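Long-range contact in geranylgeranyl pyrophosphate synthase (Corynebacterium glutamicum, PDB 3LMD), which probably elongates isoprenoid chains as a magnesium-dependent trans-prenyl diphosphate synthase of the FPP/GGPP synthase family: residues P256-V269 and L287-L301. Residues are numbered along the deposited sequence; the frame is centred on the assembly and turned at random.
Sequences PGTDLREGVFTLPV and LTGPLEDDETVNHVL
Leu287 meets both Phe265 and Val269. Its CB lies 3.9 Å from Phe265 CZ, and its CD2 reaches CE1 of the same ring. Leu287 and Phe265 run alongside each other, pointing opposite ways. The other branch, Leu287 CD1, presses on Val269 CG1 at 3.5 Å, which is tight for two methyl groups. Gly289 O sits at the edge of the Phe265 ring, close to its plane. Pro290 lies against the end of helix 258-262, where Gly263 closes the last turn with a Schellman motif. The proline CA is 3.7 Å from Gly263 CA. Leu291 N gives Arg261 O a weak, bent bond (3.4 Å, 135°), while Leu291 CD1 turns to Leu260 CB. Asp293, though poorly ordered, caps helix 294-306: its OD2 accepts from Thr296 N and Thr296 OG1. Asp294 OD1 forms a long salt bridge with Arg261 NH1 (3.5 Å). The carboxylate and guanidinium planes stand almost perpendicular, 85° apart. Arg261 reaches the carboxylate by a stretched chain (chi2 -176°) that runs at about a right angle to that of Val297. Val297 CG2 lies over one face of the guanidinium, toward its rim, and 3.8 Å from Arg261 CG. Deeper in, Leu260 CD1 touches both Val300 CG1 and Leu301 CD2, the latter at 3.6 Å.

The contact joins the chain after helix 219-246 to the start of helix 294-306 in the all-helical prenyl synthase fold. Asp244 of helix 219-246 accepts from Asp259 N. Leu301 directly precedes Glu302, a calcium ligand in a structure of this protein, though no ion is bound to this chain. The chemistry is mainly apolar, with a charged pair at its outer side. Both cross-segment polar bonds are weak, and buried Gly289 O has no partner in the model, so cohesion probably rests mostly on apolar packing.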
ATOM      1  N   PRO A 256       1.869 -32.490  14.043  1.00 81.50           N
ATOM      2  CA  PRO A 256       3.123 -31.761  14.141  1.00 77.72           C
ATOM      3  C   PRO A 256       3.210 -30.724  15.272  1.00 70.37           C
ATOM      4  O   PRO A 256       4.196 -30.718  16.006  1.00 74.83           O
ATOM      5  CB  PRO A 256       3.228 -31.099  12.760  1.00 77.20           C
ATOM      6  CG  PRO A 256       2.627 -32.141  11.829  1.00 83.33           C
ATOM      7  CD  PRO A 256       1.648 -32.979  12.667  1.00 84.78           C
ATOM      8  N   GLY A 257       2.214 -29.851  15.411  1.00 63.77           N
ATOM      9  CA  GLY A 257       2.302 -28.746  16.380  1.00 57.10           C
ATOM     10  C   GLY A 257       3.323 -27.663  16.017  1.00 65.18           C
ATOM     11  O   GLY A 257       4.130 -27.223  16.855  1.00 61.21           O
ATOM     12  N   THR A 258       3.284 -27.203  14.769  1.00 60.55           N
ATOM     13  CA  THR A 258       4.296 -26.260  14.288  1.00 63.78           C
ATOM     14  C   THR A 258       4.146 -24.823  14.841  1.00 59.07           C
ATOM     15  O   THR A 258       5.141 -24.113  14.994  1.00 60.05           O
ATOM     16  CB  THR A 258       4.403 -26.293  12.739  1.00 66.53           C
ATOM     17  OG1 THR A 258       3.327 -25.550  12.161  1.00 71.45           O
ATOM     18  CG2 THR A 258       4.334 -27.738  12.235  1.00 67.77           C
ATOM     19  N   ASP A 259       2.919 -24.401  15.162  1.00 55.15           N
ATOM     20  CA  ASP A 259       2.697 -23.097  15.829  1.00 55.66           C
ATOM     21  C   ASP A 259       3.435 -23.029  17.179  1.00 54.14           C
ATOM     22  O   ASP A 259       4.060 -22.017  17.530  1.00 54.01           O
ATOM     23  CB  ASP A 259       1.196 -22.835  16.073  1.00 54.69           C
ATOM     24  CG  ASP A 259       0.418 -22.525  14.797  1.00 57.40           C
ATOM     25  OD1 ASP A 259       0.979 -21.853  13.914  1.00 57.97           O
ATOM     26  OD2 ASP A 259      -0.771 -22.938  14.684  1.00 56.49           O
ATOM     27  N   LEU A 260       3.341 -24.105  17.949  1.00 53.44           N
ATOM     28  CA  LEU A 260       3.987 -24.147  19.264  1.00 59.76           C
ATOM     29  C   LEU A 260       5.472 -23.810  19.208  1.00 61.22           C
ATOM     30  O   LEU A 260       5.954 -22.984  19.986  1.00 66.85           O
ATOM     31  CB  LEU A 260       3.801 -25.520  19.906  1.00 54.34           C
ATOM     32  CG  LEU A 260       2.385 -25.772  20.401  1.00 54.29           C
ATOM     33  CD1 LEU A 260       2.196 -27.243  20.750  1.00 56.11           C
ATOM     34  CD2 LEU A 260       2.112 -24.871  21.591  1.00 45.81           C
ATOM     35  N   ARG A 261       6.193 -24.468  18.302  1.00 67.91           N
ATOM     36  CA  ARG A 261       7.633 -24.241  18.138  1.00 72.59           C
ATOM     37  C   ARG A 261       7.959 -22.751  17.962  1.00 73.50           C
ATOM     38  O   ARG A 261       8.941 -22.246  18.511  1.00 74.27           O
ATOM     39  CB  ARG A 261       8.166 -25.058  16.956  1.00 73.56           C
ATOM     40  CG  ARG A 261       7.819 -26.545  17.031  1.00 73.26           C
ATOM     41  CD  ARG A 261       8.452 -27.337  15.892  1.00 75.85           C
ATOM     42  NE  ARG A 261       8.109 -28.760  15.922  1.00 73.65           N
ATOM     43  CZ  ARG A 261       8.864 -29.706  16.483  1.00 76.69           C
ATOM     44  NH1 ARG A 261      10.009 -29.390  17.078  1.00 72.26           N
ATOM     45  NH2 ARG A 261       8.471 -30.973  16.456  1.00 73.50           N
ATOM     46  N   GLU A 262       7.113 -22.053  17.210  1.00 71.43           N
ATOM     47  CA  GLU A 262       7.283 -20.623  16.963  1.00 69.27           C
ATOM     48  C   GLU A 262       7.029 -19.762  18.187  1.00 64.07           C
ATOM     49  O   GLU A 262       7.427 -18.602  18.218  1.00 65.06           O
ATOM     50  CB  GLU A 262       6.314 -20.164  15.879  1.00 71.37           C
ATOM     51  CG  GLU A 262       6.075 -21.172  14.782  1.00 80.44           C
ATOM     52  CD  GLU A 262       6.868 -20.857  13.539  1.00 86.35           C
ATOM     53  OE1 GLU A 262       8.045 -20.461  13.677  1.00 88.97           O
ATOM     54  OE2 GLU A 262       6.309 -20.998  12.430  1.00 88.21           O
ATOM     55  N   GLY A 263       6.340 -20.305  19.187  1.00 58.62           N
ATOM     56  CA  GLY A 263       5.879 -19.468  20.297  1.00 48.40           C
ATOM     57  C   GLY A 263       4.553 -18.803  19.951  1.00 44.00           C
ATOM     58  O   GLY A 263       4.164 -17.804  20.569  1.00 45.10           O
ATOM     59  N   VAL A 264       3.865 -19.351  18.944  1.00 46.22           N
ATOM     60  CA  VAL A 264       2.498 -18.915  18.592  1.00 46.45           C
ATOM     61  C   VAL A 264       1.460 -19.840  19.277  1.00 38.68           C
ATOM     62  O   VAL A 264       1.304 -20.996  18.882  1.00 44.07           O
ATOM     63  CB  VAL A 264       2.270 -18.922  17.053  1.00 46.57           C
ATOM     64  CG1 VAL A 264       0.872 -18.465  16.716  1.00 42.78           C
ATOM     65  CG2 VAL A 264       3.307 -18.034  16.335  1.00 51.05           C
ATOM     66  N   PHE A 265       0.795 -19.331  20.309  1.00 39.32           N
ATOM     67  CA  PHE A 265      -0.197 -20.103  21.068  1.00 38.91           C
ATOM     68  C   PHE A 265      -1.605 -19.726  20.607  1.00 30.82           C
ATOM     69  O   PHE A 265      -2.089 -18.651  20.915  1.00 32.11           O
ATOM     70  CB  PHE A 265      -0.092 -19.808  22.564  1.00 36.44           C
ATOM     71  CG  PHE A 265       1.296 -19.947  23.111  1.00 39.29           C
ATOM     72  CD1 PHE A 265       2.123 -20.970  22.674  1.00 37.16           C
ATOM     73  CD2 PHE A 265       1.762 -19.059  24.062  1.00 43.80           C
ATOM     74  CE1 PHE A 265       3.415 -21.095  23.170  1.00 47.62           C
ATOM     75  CE2 PHE A 265       3.034 -19.179  24.576  1.00 48.83           C
ATOM     76  CZ  PHE A 265       3.867 -20.191  24.128  1.00 35.75           C
ATOM     77  N   THR A 266      -2.248 -20.634  19.893  1.00 29.92           N
ATOM     78  CA  THR A 266      -3.592 -20.388  19.373  1.00 28.89           C
ATOM     79  C   THR A 266      -4.688 -20.760  20.394  1.00 33.18           C
ATOM     80  O   THR A 266      -4.404 -21.214  21.493  1.00 29.29           O
ATOM     81  CB  THR A 266      -3.769 -21.182  18.087  1.00 31.41           C
ATOM     82  OG1 THR A 266      -3.605 -22.575  18.383  1.00 29.97           O
ATOM     83  CG2 THR A 266      -2.658 -20.768  17.063  1.00 30.23           C
ATOM     84  N   LEU A 267      -5.946 -20.584  20.015  1.00 28.97           N
ATOM     85  CA  LEU A 267      -7.047 -20.677  20.963  1.00 28.09           C
ATOM     86  C   LEU A 267      -7.048 -21.891  21.901  1.00 26.97           C
ATOM     87  O   LEU A 267      -7.239 -21.718  23.093  1.00 29.49           O
ATOM     88  CB  LEU A 267      -8.382 -20.636  20.217  1.00 29.68           C
ATOM     89  CG  LEU A 267      -9.613 -20.318  21.039  1.00 31.76           C
ATOM     90  CD1 LEU A 267      -9.377 -19.012  21.827  1.00 32.56           C
ATOM     91  CD2 LEU A 267     -10.816 -20.168  20.057  1.00 30.55           C
ATOM     92  N   PRO A 268      -6.896 -23.120  21.372  1.00 24.19           N
ATOM     93  CA  PRO A 268      -6.939 -24.241  22.340  1.00 29.53           C
ATOM     94  C   PRO A 268      -5.840 -24.153  23.406  1.00 28.34           C
ATOM     95  O   PRO A 268      -6.032 -24.581  24.551  1.00 27.05           O
ATOM     96  CB  PRO A 268      -6.666 -25.470  21.480  1.00 26.91           C
ATOM     97  CG  PRO A 268      -6.891 -25.027  20.040  1.00 32.30           C
ATOM     98  CD  PRO A 268      -6.665 -23.571  19.992  1.00 25.82           C
ATOM     99  N   VAL A 269      -4.674 -23.653  23.020  1.00 28.45           N
ATOM    100  CA  VAL A 269      -3.566 -23.527  23.950  1.00 27.26           C
ATOM    101  C   VAL A 269      -3.865 -22.457  24.970  1.00 27.18           C
ATOM    102  O   VAL A 269      -3.578 -22.626  26.156  1.00 26.57           O
ATOM    103  CB  VAL A 269      -2.215 -23.162  23.226  1.00 26.92           C
ATOM    104  CG1 VAL A 269      -1.032 -23.173  24.257  1.00 28.86           C
ATOM    105  CG2 VAL A 269      -1.958 -24.101  22.097  1.00 26.31           C
ATOM    106  N   LEU A 287       5.200 -23.082  28.977  1.00 46.12           N
ATOM    107  CA  LEU A 287       4.959 -22.253  27.783  1.00 52.93           C
ATOM    108  C   LEU A 287       5.238 -20.778  28.006  1.00 57.41           C
ATOM    109  O   LEU A 287       4.319 -19.960  28.054  1.00 62.07           O
ATOM    110  CB  LEU A 287       3.522 -22.409  27.295  1.00 44.09           C
ATOM    111  CG  LEU A 287       3.186 -23.779  26.714  1.00 44.04           C
ATOM    112  CD1 LEU A 287       1.731 -23.809  26.265  1.00 44.22           C
ATOM    113  CD2 LEU A 287       4.100 -24.101  25.559  1.00 42.69           C
ATOM    114  N   THR A 288       6.501 -20.467  28.124  1.00 60.50           N
ATOM    115  CA  THR A 288       6.955 -19.133  28.408  1.00 64.42           C
ATOM    116  C   THR A 288       7.493 -18.515  27.116  1.00 69.62           C
ATOM    117  O   THR A 288       7.848 -17.358  27.083  1.00 71.38           O
ATOM    118  CB  THR A 288       8.097 -19.185  29.380  1.00 58.42           C
ATOM    119  OG1 THR A 288       9.015 -20.176  28.947  1.00 58.53           O
ATOM    120  CG2 THR A 288       7.612 -19.543  30.706  1.00 59.14           C
ATOM    121  N   GLY A 289       7.558 -19.302  26.055  1.00 68.63           N
ATOM    122  CA  GLY A 289       8.095 -18.813  24.814  1.00 71.57           C
ATOM    123  C   GLY A 289       8.201 -19.960  23.863  1.00 76.25           C
ATOM    124  O   GLY A 289       7.624 -20.989  24.109  1.00 73.26           O
ATOM    125  N   PRO A 290       8.942 -19.793  22.778  1.00 78.17           N
ATOM    126  CA  PRO A 290       9.033 -20.845  21.773  1.00 78.41           C
ATOM    127  C   PRO A 290       9.725 -22.072  22.324  1.00 79.17           C
ATOM    128  O   PRO A 290      10.502 -21.989  23.272  1.00 73.51           O
ATOM    129  CB  PRO A 290       9.881 -20.211  20.669  1.00 77.55           C
ATOM    130  CG  PRO A 290       9.778 -18.797  20.877  1.00 78.23           C
ATOM    131  CD  PRO A 290       9.603 -18.566  22.332  1.00 79.01           C
ATOM    132  N   LEU A 291       9.433 -23.205  21.709  1.00 81.64           N
ATOM    133  CA  LEU A 291       9.973 -24.483  22.137  1.00 84.95           C
ATOM    134  C   LEU A 291      10.850 -25.126  21.075  1.00 88.39           C
ATOM    135  O   LEU A 291      10.766 -24.796  19.903  1.00 86.81           O
ATOM    136  CB  LEU A 291       8.839 -25.440  22.461  1.00 78.33           C
ATOM    137  CG  LEU A 291       7.610 -24.849  23.131  1.00 74.26           C
ATOM    138  CD1 LEU A 291       6.499 -25.838  23.044  1.00 67.35           C
ATOM    139  CD2 LEU A 291       7.890 -24.486  24.546  1.00 64.75           C
ATOM    140  N   GLU A 292      11.701 -26.053  21.504  1.00 93.57           N
ATOM    141  CA  GLU A 292      13.041 -26.182  20.945  1.00 96.97           C
ATOM    142  C   GLU A 292      13.304 -27.604  20.461  1.00 97.62           C
ATOM    143  O   GLU A 292      13.605 -27.825  19.288  1.00 99.45           O
ATOM    144  CB  GLU A 292      14.094 -25.774  21.977  1.00 99.49           C
ATOM    145  CG  GLU A 292      14.099 -24.290  22.306  1.00107.22           C
ATOM    146  CD  GLU A 292      14.708 -23.451  21.200  1.00111.43           C
ATOM    147  OE1 GLU A 292      15.942 -23.512  21.016  1.00110.97           O
ATOM    148  OE2 GLU A 292      13.953 -22.730  20.515  1.00112.53           O
ATOM    149  N   ASP A 293      13.189 -28.564  21.373  1.00 95.33           N
ATOM    150  CA  ASP A 293      13.331 -29.973  21.024  1.00 93.61           C
ATOM    151  C   ASP A 293      11.973 -30.627  20.801  1.00 90.29           C
ATOM    152  O   ASP A 293      10.975 -30.228  21.402  1.00 91.46           O
ATOM    153  CB  ASP A 293      14.102 -30.719  22.114  1.00 96.02           C
ATOM    154  CG  ASP A 293      13.971 -30.062  23.474  1.00 98.34           C
ATOM    155  OD1 ASP A 293      15.008 -29.669  24.048  1.00 99.75           O
ATOM    156  OD2 ASP A 293      12.831 -29.939  23.969  1.00 98.03           O
ATOM    157  N   ASP A 294      11.940 -31.632  19.933  1.00 83.64           N
ATOM    158  CA  ASP A 294      10.741 -32.440  19.740  1.00 83.07           C
ATOM    159  C   ASP A 294      10.199 -32.947  21.072  1.00 79.83           C
ATOM    160  O   ASP A 294       9.026 -33.306  21.180  1.00 72.51           O
ATOM    161  CB  ASP A 294      11.033 -33.618  18.808  1.00 83.43           C
ATOM    162  CG  ASP A 294      11.795 -33.203  17.566  1.00 86.91           C
ATOM    163  OD1 ASP A 294      12.246 -32.040  17.504  1.00 85.82           O
ATOM    164  OD2 ASP A 294      11.943 -34.040  16.650  1.00 89.39           O
ATOM    165  N   GLU A 295      11.059 -32.973  22.085  1.00 73.30           N
ATOM    166  CA  GLU A 295      10.734 -33.617  23.346  1.00 70.22           C
ATOM    167  C   GLU A 295       9.761 -32.755  24.123  1.00 64.66           C
ATOM    168  O   GLU A 295       8.742 -33.242  24.592  1.00 65.51           O
ATOM    169  CB  GLU A 295      11.995 -33.851  24.179  1.00 73.99           C
ATOM    170  CG  GLU A 295      11.895 -35.029  25.137  1.00 81.20           C
ATOM    171  CD  GLU A 295      13.262 -35.525  25.578  1.00 94.50           C
ATOM    172  OE1 GLU A 295      14.024 -34.727  26.168  1.00 95.62           O
ATOM    173  OE2 GLU A 295      13.579 -36.711  25.330  1.00 96.97           O
ATOM    174  N   THR A 296      10.097 -31.475  24.254  1.00 55.02           N
ATOM    175  CA  THR A 296       9.271 -30.518  24.958  1.00 54.61           C
ATOM    176  C   THR A 296       7.982 -30.246  24.170  1.00 56.19           C
ATOM    177  O   THR A 296       6.894 -30.176  24.745  1.00 49.75           O
ATOM    178  CB  THR A 296      10.036 -29.211  25.207  1.00 56.37           C
ATOM    179  OG1 THR A 296      11.242 -29.494  25.927  1.00 63.66           O
ATOM    180  CG2 THR A 296       9.199 -28.241  26.021  1.00 53.53           C
ATOM    181  N   VAL A 297       8.102 -30.115  22.852  1.00 52.86           N
ATOM    182  CA  VAL A 297       6.932 -29.946  21.997  1.00 53.42           C
ATOM    183  C   VAL A 297       5.972 -31.119  22.156  1.00 53.92           C
ATOM    184  O   VAL A 297       4.777 -30.926  22.401  1.00 52.22           O
ATOM    185  CB  VAL A 297       7.319 -29.791  20.507  1.00 51.41           C
ATOM    186  CG1 VAL A 297       6.107 -29.993  19.613  1.00 46.54           C
ATOM    187  CG2 VAL A 297       7.951 -28.432  20.270  1.00 53.56           C
ATOM    188  N   ASN A 298       6.504 -32.331  22.015  1.00 47.71           N
ATOM    189  CA  ASN A 298       5.729 -33.541  22.180  1.00 49.00           C
ATOM    190  C   ASN A 298       5.035 -33.613  23.557  1.00 41.95           C
ATOM    191  O   ASN A 298       3.897 -34.062  23.667  1.00 44.38           O
ATOM    192  CB  ASN A 298       6.631 -34.761  21.982  1.00 56.64           C
ATOM    193  CG  ASN A 298       5.857 -36.060  21.960  1.00 73.31           C
ATOM    194  OD1 ASN A 298       4.942 -36.237  21.154  1.00 89.36           O
ATOM    195  ND2 ASN A 298       6.222 -36.984  22.843  1.00 82.03           N
ATOM    196  N   HIS A 299       5.733 -33.183  24.599  1.00 43.94           N
ATOM    197  CA  HIS A 299       5.198 -33.256  25.947  1.00 43.74           C
ATOM    198  C   HIS A 299       4.038 -32.251  26.065  1.00 41.36           C
ATOM    199  O   HIS A 299       2.985 -32.567  26.601  1.00 39.36           O
ATOM    200  CB  HIS A 299       6.300 -32.972  26.980  1.00 47.65           C
ATOM    201  CG  HIS A 299       5.827 -33.015  28.402  1.00 39.75           C
ATOM    202  ND1 HIS A 299       5.123 -34.082  28.920  1.00 43.39           N
ATOM    203  CD2 HIS A 299       5.957 -32.123  29.413  1.00 39.40           C
ATOM    204  CE1 HIS A 299       4.832 -33.842  30.189  1.00 42.75           C
ATOM    205  NE2 HIS A 299       5.323 -32.658  30.513  1.00 45.76           N
ATOM    206  N   VAL A 300       4.237 -31.049  25.539  1.00 40.86           N
ATOM    207  CA  VAL A 300       3.174 -30.046  25.489  1.00 37.73           C
ATOM    208  C   VAL A 300       1.940 -30.530  24.715  1.00 41.33           C
ATOM    209  O   VAL A 300       0.812 -30.406  25.196  1.00 35.36           O
ATOM    210  CB  VAL A 300       3.668 -28.722  24.914  1.00 45.21           C
ATOM    211  CG1 VAL A 300       2.488 -27.737  24.748  1.00 35.90           C
ATOM    212  CG2 VAL A 300       4.728 -28.141  25.817  1.00 37.09           C
ATOM    213  N   LEU A 301       2.148 -31.094  23.529  1.00 39.75           N
ATOM    214  CA  LEU A 301       1.041 -31.669  22.764  1.00 41.83           C
ATOM    215  C   LEU A 301       0.308 -32.752  23.561  1.00 43.19           C
ATOM    216  O   LEU A 301      -0.898 -32.912  23.443  1.00 35.46           O
ATOM    217  CB  LEU A 301       1.540 -32.259  21.436  1.00 40.47           C
ATOM    218  CG  LEU A 301       2.029 -31.262  20.373  1.00 44.21           C
ATOM    219  CD1 LEU A 301       2.767 -31.987  19.230  1.00 49.74           C
ATOM    220  CD2 LEU A 301       0.873 -30.419  19.824  1.00 40.20           C
TER